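Local coordinates for protein putative pectin lyase (Geobacillus virus E2, PDB 7CHU) that serves as the tailspike of a deep-sea thermophilic bacteriophage and, with its pectate lyase-like fold, probably recognises and may cleave polysaccharide on the host cell surface, at residues A[128-133]-A[158-163]; A[305-310]-A[327-332]. All coordinates share one frame; numbering follows the deposited sequence.

Contact 1: residues A[128-133]-A[158-163]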
loop_
_atom_site.group_PDB
_atom_site.type_symbol
_atom_site.label_atom_id
_atom_site.label_comp_id
_atom_site.label_asym_id
_atom_site.label_seq_id
_atom_site.Cartn_x
_atom_site.Cartn_y
_atom_site.Cartn_z
ATOM N N ILE A 128 -7.802 32.469 4.403
ATOM C CA ILE A 128 -7.376 32.188 5.772
ATOM C C ILE A 128 -5.953 31.653 5.727
ATOM O O ILE A 128 -5.674 30.687 5.011
ATOM C CB ILE A 128 -8.328 31.190 6.458
ATOM C CG1 ILE A 128 -9.692 31.858 6.709
ATOM C CG2 ILE A 128 -7.721 30.689 7.777
ATOM C CD1 ILE A 128 -10.788 30.873 7.076
ATOM N N THR A 129 -5.061 32.248 6.511
ATOM C CA THR A 129 -3.642 31.957 6.402
ATOM C C THR A 129 -3.142 31.218 7.638
ATOM O O THR A 129 -3.503 31.549 8.771
ATOM C CB THR A 129 -2.838 33.251 6.192
ATOM O OG1 THR A 129 -3.005 34.112 7.327
ATOM C CG2 THR A 129 -3.313 33.987 4.934
ATOM N N ILE A 130 -2.301 30.223 7.399
ATOM C CA ILE A 130 -1.608 29.468 8.430
ATOM C C ILE A 130 -0.121 29.693 8.166
ATOM O O ILE A 130 0.427 29.169 7.183
ATOM C CB ILE A 130 -1.964 27.971 8.382
ATOM C CG1 ILE A 130 -3.463 27.755 8.606
ATOM C CG2 ILE A 130 -1.208 27.215 9.484
ATOM C CD1 ILE A 130 -4.339 27.858 7.380
ATOM N N ASN A 131 0.528 30.500 9.004
ATOM C CA ASN A 131 1.906 30.912 8.744
ATOM C C ASN A 131 2.888 30.388 9.780
ATOM O O ASN A 131 4.049 30.815 9.785
ATOM C CB ASN A 131 2.045 32.442 8.697
ATOM C CG ASN A 131 1.104 33.103 7.719
ATOM O OD1 ASN A 131 0.423 34.045 8.088
ATOM N ND2 ASN A 131 1.082 32.643 6.455
ATOM N N LYS A 132 2.463 29.518 10.671
ATOM C CA LYS A 132 3.344 29.021 11.718
ATOM C C LYS A 132 3.330 27.499 11.724
ATOM O O LYS A 132 2.339 26.879 11.338
ATOM C CB LYS A 132 2.928 29.571 13.085
ATOM C CG LYS A 132 3.128 31.085 13.183
ATOM C CD LYS A 132 2.769 31.606 14.559
ATOM C CE LYS A 132 2.908 33.120 14.606
ATOM N NZ LYS A 132 2.509 33.664 15.935
ATOM N N SER A 133 4.443 26.909 12.167
ATOM C CA SER A 133 4.617 25.464 12.164
ATOM C C SER A 133 3.748 24.788 13.229
ATOM O O SER A 133 3.303 25.411 14.203
ATOM C CB SER A 133 6.082 25.093 12.418
ATOM O OG SER A 133 6.880 25.398 11.293
ATOM N N PHE A 158 -7.676 28.076 2.430
ATOM C CA PHE A 158 -6.619 27.940 3.427
ATOM C C PHE A 158 -5.283 28.068 2.712
ATOM O O PHE A 158 -4.960 27.232 1.862
ATOM C CB PHE A 158 -6.681 26.584 4.139
ATOM C CG PHE A 158 -7.853 26.418 5.048
ATOM C CD1 PHE A 158 -8.104 27.337 6.062
ATOM C CD2 PHE A 158 -8.689 25.317 4.917
ATOM C CE1 PHE A 158 -9.181 27.163 6.918
ATOM C CE2 PHE A 158 -9.761 25.138 5.770
ATOM C CZ PHE A 158 -10.015 26.058 6.765
ATOM N N GLU A 159 -4.481 29.058 3.113
ATOM C CA GLU A 159 -3.122 29.234 2.620
ATOM C C GLU A 159 -2.138 28.843 3.721
ATOM O O GLU A 159 -2.069 29.512 4.762
ATOM C CB GLU A 159 -2.885 30.687 2.169
ATOM C CG GLU A 159 -1.534 30.887 1.460
ATOM C CD GLU A 159 -1.163 32.376 1.198
ATOM O OE1 GLU A 159 -1.498 33.261 2.016
ATOM O OE2 GLU A 159 -0.506 32.661 0.174
ATOM N N PHE A 160 -1.360 27.783 3.480
ATOM C CA PHE A 160 -0.239 27.389 4.329
ATOM C C PHE A 160 1.026 27.859 3.626
ATOM O O PHE A 160 1.343 27.374 2.538
ATOM C CB PHE A 160 -0.168 25.866 4.549
ATOM C CG PHE A 160 -1.347 25.257 5.287
ATOM C CD1 PHE A 160 -2.536 24.988 4.617
ATOM C CD2 PHE A 160 -1.248 24.919 6.640
ATOM C CE1 PHE A 160 -3.608 24.411 5.285
ATOM C CE2 PHE A 160 -2.309 24.343 7.317
ATOM C CZ PHE A 160 -3.501 24.104 6.637
ATOM N N VAL A 161 1.760 28.785 4.243
ATOM C CA VAL A 161 3.013 29.303 3.687
ATOM C C VAL A 161 3.772 29.921 4.858
ATOM O O VAL A 161 3.136 30.530 5.722
ATOM C CB VAL A 161 2.748 30.331 2.569
ATOM C CG1 VAL A 161 2.020 31.589 3.118
ATOM C CG2 VAL A 161 4.034 30.766 1.865
ATOM N N PRO A 162 5.097 29.813 4.939
ATOM C CA PRO A 162 5.804 30.466 6.049
ATOM C C PRO A 162 5.700 31.973 5.924
ATOM O O PRO A 162 5.794 32.526 4.828
ATOM C CB PRO A 162 7.256 29.997 5.882
ATOM C CG PRO A 162 7.364 29.608 4.397
ATOM C CD PRO A 162 6.009 29.036 4.077
ATOM N N SER A 163 5.515 32.648 7.068
ATOM C CA SER A 163 5.526 34.105 7.031
ATOM C C SER A 163 6.865 34.634 6.523
ATOM O O SER A 163 6.906 35.653 5.830
ATOM C CB SER A 163 5.210 34.672 8.417
ATOM O OG SER A 163 6.152 34.218 9.384
HETATM O O HOH W 1 0.107 34.353 4.020
HETATM O O HOH W 2 4.685 33.053 11.536
#

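Contact 2: residues A[305-310]-A[327-332]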
loop_
_atom_site.group_PDB
_atom_site.type_symbol
_atom_site.label_atom_id
_atom_site.label_comp_id
_atom_site.label_asym_id
_atom_site.label_seq_id
_atom_site.Cartn_x
_atom_site.Cartn_y
_atom_site.Cartn_z
ATOM N N PRO A 305 -4.888 15.040 -19.725
ATOM C CA PRO A 305 -4.581 13.734 -19.139
ATOM C C PRO A 305 -5.068 13.646 -17.702
ATOM O O PRO A 305 -5.245 14.663 -17.020
ATOM C CB PRO A 305 -3.054 13.650 -19.229
ATOM C CG PRO A 305 -2.604 15.079 -19.276
ATOM C CD PRO A 305 -3.678 15.820 -20.016
ATOM N N HIS A 306 -5.354 12.411 -17.272
ATOM C CA HIS A 306 -5.697 12.189 -15.870
ATOM C C HIS A 306 -4.524 12.559 -14.987
ATOM O O HIS A 306 -4.708 13.180 -13.941
ATOM C CB HIS A 306 -6.115 10.731 -15.601
ATOM C CG HIS A 306 -7.566 10.444 -15.873
ATOM N ND1 HIS A 306 -8.331 11.211 -16.722
ATOM C CD2 HIS A 306 -8.394 9.480 -15.392
ATOM C CE1 HIS A 306 -9.561 10.723 -16.768
ATOM N NE2 HIS A 306 -9.629 9.680 -15.961
ATOM N N MET A 307 -3.307 12.209 -15.401
ATOM C CA MET A 307 -2.102 12.636 -14.694
ATOM C C MET A 307 -1.124 13.195 -15.715
ATOM O O MET A 307 -0.708 12.468 -16.623
ATOM C CB MET A 307 -1.461 11.470 -13.930
ATOM C CG MET A 307 -0.099 11.846 -13.319
ATOM S SD MET A 307 0.691 10.509 -12.403
ATOM C CE MET A 307 -0.495 10.270 -11.084
ATOM N N TYR A 308 -0.744 14.472 -15.578
ATOM C CA TYR A 308 0.362 15.030 -16.360
ATOM C C TYR A 308 1.617 14.975 -15.505
ATOM O O TYR A 308 1.689 15.645 -14.474
ATOM C CB TYR A 308 0.100 16.470 -16.811
ATOM C CG TYR A 308 1.298 17.071 -17.499
ATOM C CD1 TYR A 308 1.732 16.576 -18.734
ATOM C CD2 TYR A 308 2.015 18.116 -16.918
ATOM C CE1 TYR A 308 2.842 17.102 -19.377
ATOM C CE2 TYR A 308 3.126 18.654 -17.550
ATOM C CZ TYR A 308 3.538 18.146 -18.781
ATOM O OH TYR A 308 4.642 18.682 -19.411
ATOM N N LEU A 309 2.587 14.157 -15.899
ATOM C CA LEU A 309 3.746 13.857 -15.054
ATOM C C LEU A 309 5.022 14.484 -15.625
ATOM O O LEU A 309 5.880 13.795 -16.170
ATOM C CB LEU A 309 3.874 12.351 -14.913
ATOM C CG LEU A 309 4.949 11.746 -14.024
ATOM C CD1 LEU A 309 5.094 12.612 -12.801
ATOM C CD2 LEU A 309 4.577 10.283 -13.642
ATOM N N ASP A 310 5.159 15.814 -15.469
ATOM C CA ASP A 310 6.445 16.489 -15.692
ATOM C C ASP A 310 7.251 16.395 -14.398
ATOM O O ASP A 310 7.332 17.336 -13.595
ATOM C CB ASP A 310 6.237 17.934 -16.137
ATOM C CG ASP A 310 7.553 18.695 -16.373
ATOM O OD1 ASP A 310 8.629 18.079 -16.613
ATOM O OD2 ASP A 310 7.496 19.942 -16.315
ATOM N N ASP A 327 -4.298 10.980 -22.908
ATOM C CA ASP A 327 -3.513 9.909 -22.301
ATOM C C ASP A 327 -3.885 9.838 -20.827
ATOM O O ASP A 327 -4.126 10.868 -20.197
ATOM C CB ASP A 327 -2.011 10.159 -22.442
ATOM C CG ASP A 327 -1.607 10.513 -23.857
ATOM O OD1 ASP A 327 -1.948 9.750 -24.786
ATOM O OD2 ASP A 327 -0.944 11.556 -24.037
ATOM N N PHE A 328 -3.960 8.636 -20.274
ATOM C CA PHE A 328 -4.183 8.524 -18.850
ATOM C C PHE A 328 -2.998 9.101 -18.051
ATOM O O PHE A 328 -3.196 9.822 -17.072
ATOM C CB PHE A 328 -4.311 7.040 -18.442
ATOM C CG PHE A 328 -5.703 6.466 -18.571
ATOM C CD1 PHE A 328 -6.784 7.064 -17.944
ATOM C CD2 PHE A 328 -5.921 5.303 -19.303
ATOM C CE1 PHE A 328 -8.056 6.529 -18.059
ATOM C CE2 PHE A 328 -7.191 4.764 -19.421
ATOM C CZ PHE A 328 -8.260 5.379 -18.799
ATOM N N ILE A 329 -1.771 8.776 -18.474
ATOM C CA ILE A 329 -0.561 9.315 -17.860
ATOM C C ILE A 329 0.313 9.855 -18.980
ATOM O O ILE A 329 0.825 9.081 -19.796
ATOM C CB ILE A 329 0.225 8.276 -17.044
ATOM C CG1 ILE A 329 -0.669 7.562 -16.017
ATOM C CG2 ILE A 329 1.413 8.957 -16.315
ATOM C CD1 ILE A 329 0.037 6.455 -15.276
ATOM N N LYS A 330 0.524 11.171 -19.001
ATOM C CA LYS A 330 1.384 11.815 -19.992
ATOM C C LYS A 330 2.704 12.152 -19.309
ATOM O O LYS A 330 2.749 13.011 -18.423
ATOM C CB LYS A 330 0.702 13.059 -20.546
ATOM C CG LYS A 330 1.318 13.653 -21.770
ATOM C CD LYS A 330 0.631 14.980 -22.103
ATOM C CE LYS A 330 0.295 15.122 -23.576
ATOM N NZ LYS A 330 -0.928 14.330 -23.981
ATOM N N VAL A 331 3.767 11.440 -19.680
ATOM C CA VAL A 331 5.038 11.498 -18.960
ATOM C C VAL A 331 6.002 12.415 -19.701
ATOM O O VAL A 331 6.179 12.294 -20.921
ATOM C CB VAL A 331 5.660 10.097 -18.805
ATOM C CG1 VAL A 331 7.022 10.182 -18.096
ATOM C CG2 VAL A 331 4.699 9.140 -18.069
ATOM N N LYS A 332 6.660 13.300 -18.947
ATOM C CA LYS A 332 7.814 14.050 -19.400
ATOM C C LYS A 332 8.793 13.955 -18.238
ATOM O O LYS A 332 8.815 14.808 -17.344
ATOM C CB LYS A 332 7.457 15.503 -19.744
ATOM C CG LYS A 332 8.651 16.391 -20.194
ATOM C CD LYS A 332 8.189 17.861 -20.232
ATOM C CE LYS A 332 9.294 18.818 -20.640
ATOM N NZ LYS A 332 10.355 18.939 -19.610
HETATM O O HOH W 3 9.820 20.827 -17.570
#

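Contact 1: residues A[128-133]-A[158-163]
Ile-130 lays its CD1 methyl over one face of the Phe-160 ring, 4.0 Å from the ring centroid and only 12° off the normal, a CH-pi contact. Its first torsion sets CG1 beside the backbone N, while chi2 of 86° folds the chain so that CD1 reaches above the centre of the ring; CB, at 3.6 Å from Phe-160 CD2, fills in nearer the backbone. A branched aliphatic chain suits this place, since its CB, CG2 and CD1 all touch the ring beside it. Ile-130 CD1 also touches Phe-158; at the edge of that ring, near its plane, Ile-128 CG2 lies 3.8 Å from Phe-158 CD1. Leu-137 of strand 135-139 faces this cluster, and helix 91-99 packs on Ile-128. The two strands run parallel in register as neighbouring rungs of a parallel beta-helix, as in pectate lyases; the bond from Ile-130 N to Glu-159 O, 2.7 Å, is one of three backbone links between them. On the other face Thr-129 and Glu-159 stand side by side, and Glu-159 OE1 is engaged by Lys-127 in a salt bridge. Where the strands end, Asn-131 ND2 donates within its own amide plane to Val-161 O, at 3.0 Å and 169°. It also gives a hydrogen to a water that in turn donates to Glu-159 OE1. A second water donates to Asn-131 O and hydrogen-bonds to Ser-163 OG.

Contact 2: residues A[305-310]-A[327-332]
Asp-310 OD1 is shared by two cationic groups, Arg-278 and Lys-332, the latter through a long salt bridge from Asp-310 OD1 to Lys-332 NZ at 3.6 Å. A water bridges the same pair, accepting from Lys-332 NZ and donating to Asp-310 OD2, so both carboxylate oxygens are engaged. Lys-332 is extended as far as CE, then turns at chi4 (-69°) to bring NZ to the acid; on the way its CD passes the hydroxyl of Tyr-308. The tyrosine ring also meets the CD methylene of Lys-330, Tyr-308 CD1 to Lys-330 CD 3.9 Å, a good use of a long chain that is apolar along its length and charged at its end. That end bends back to Asp-327 in a salt bridge, Lys-330 NZ to Asp-327 OD2 2.8 Å, meeting the oxygen on its anti side but tilted out of the carboxylate plane. Four backbone hydrogen bonds join the strands, among them Leu-309 N to Lys-330 O at 2.8 Å. On the face opposite Tyr-308 and Lys-330, the CG2 methyl of Ile-329 lies 4.3 Å from Met-307 SD and is also touched by Leu-309 CD2; apolar chains suit this side, which meets Phe-289, Phe-321 and Phe-343. At the corner before the strands, Phe-328 directs an edge at one face of His-306 in a T-shaped stack, centroids 5.3 Å apart and planes at 75°. A bond from His-306 NE2 to Tyr-322 O steadies the imidazole. In-register parallel strands from successive coils are the defining feature of the parallel beta-helix, where like positions often pair, as His-306 and Phe-328 do here.

After strand 75-76, helix 91-99 and strands 113-117 and 120-124, the chain reaches contact 1: 24 residues after segment 128-133, including strands 135-139 and 145-149, it returns at 158-163. Only after that loop has closed does contact 2 open at 305-310, and a shorter circuit of 16 residues, through strands 315-317 and 320-324, brings back 327-332. The contacts therefore follow in series, neither nesting nor crossing. The centres of contact 1 and contact 2 lie about 30 Å apart, and their nearest atoms about 20 Å. Parallel pairings through strands 187-195, 212-215, 240-243 and 268-271 connect them, so each joins successive coils at different heights of the same beta-helix, contact 2 nearer the middle of the chain.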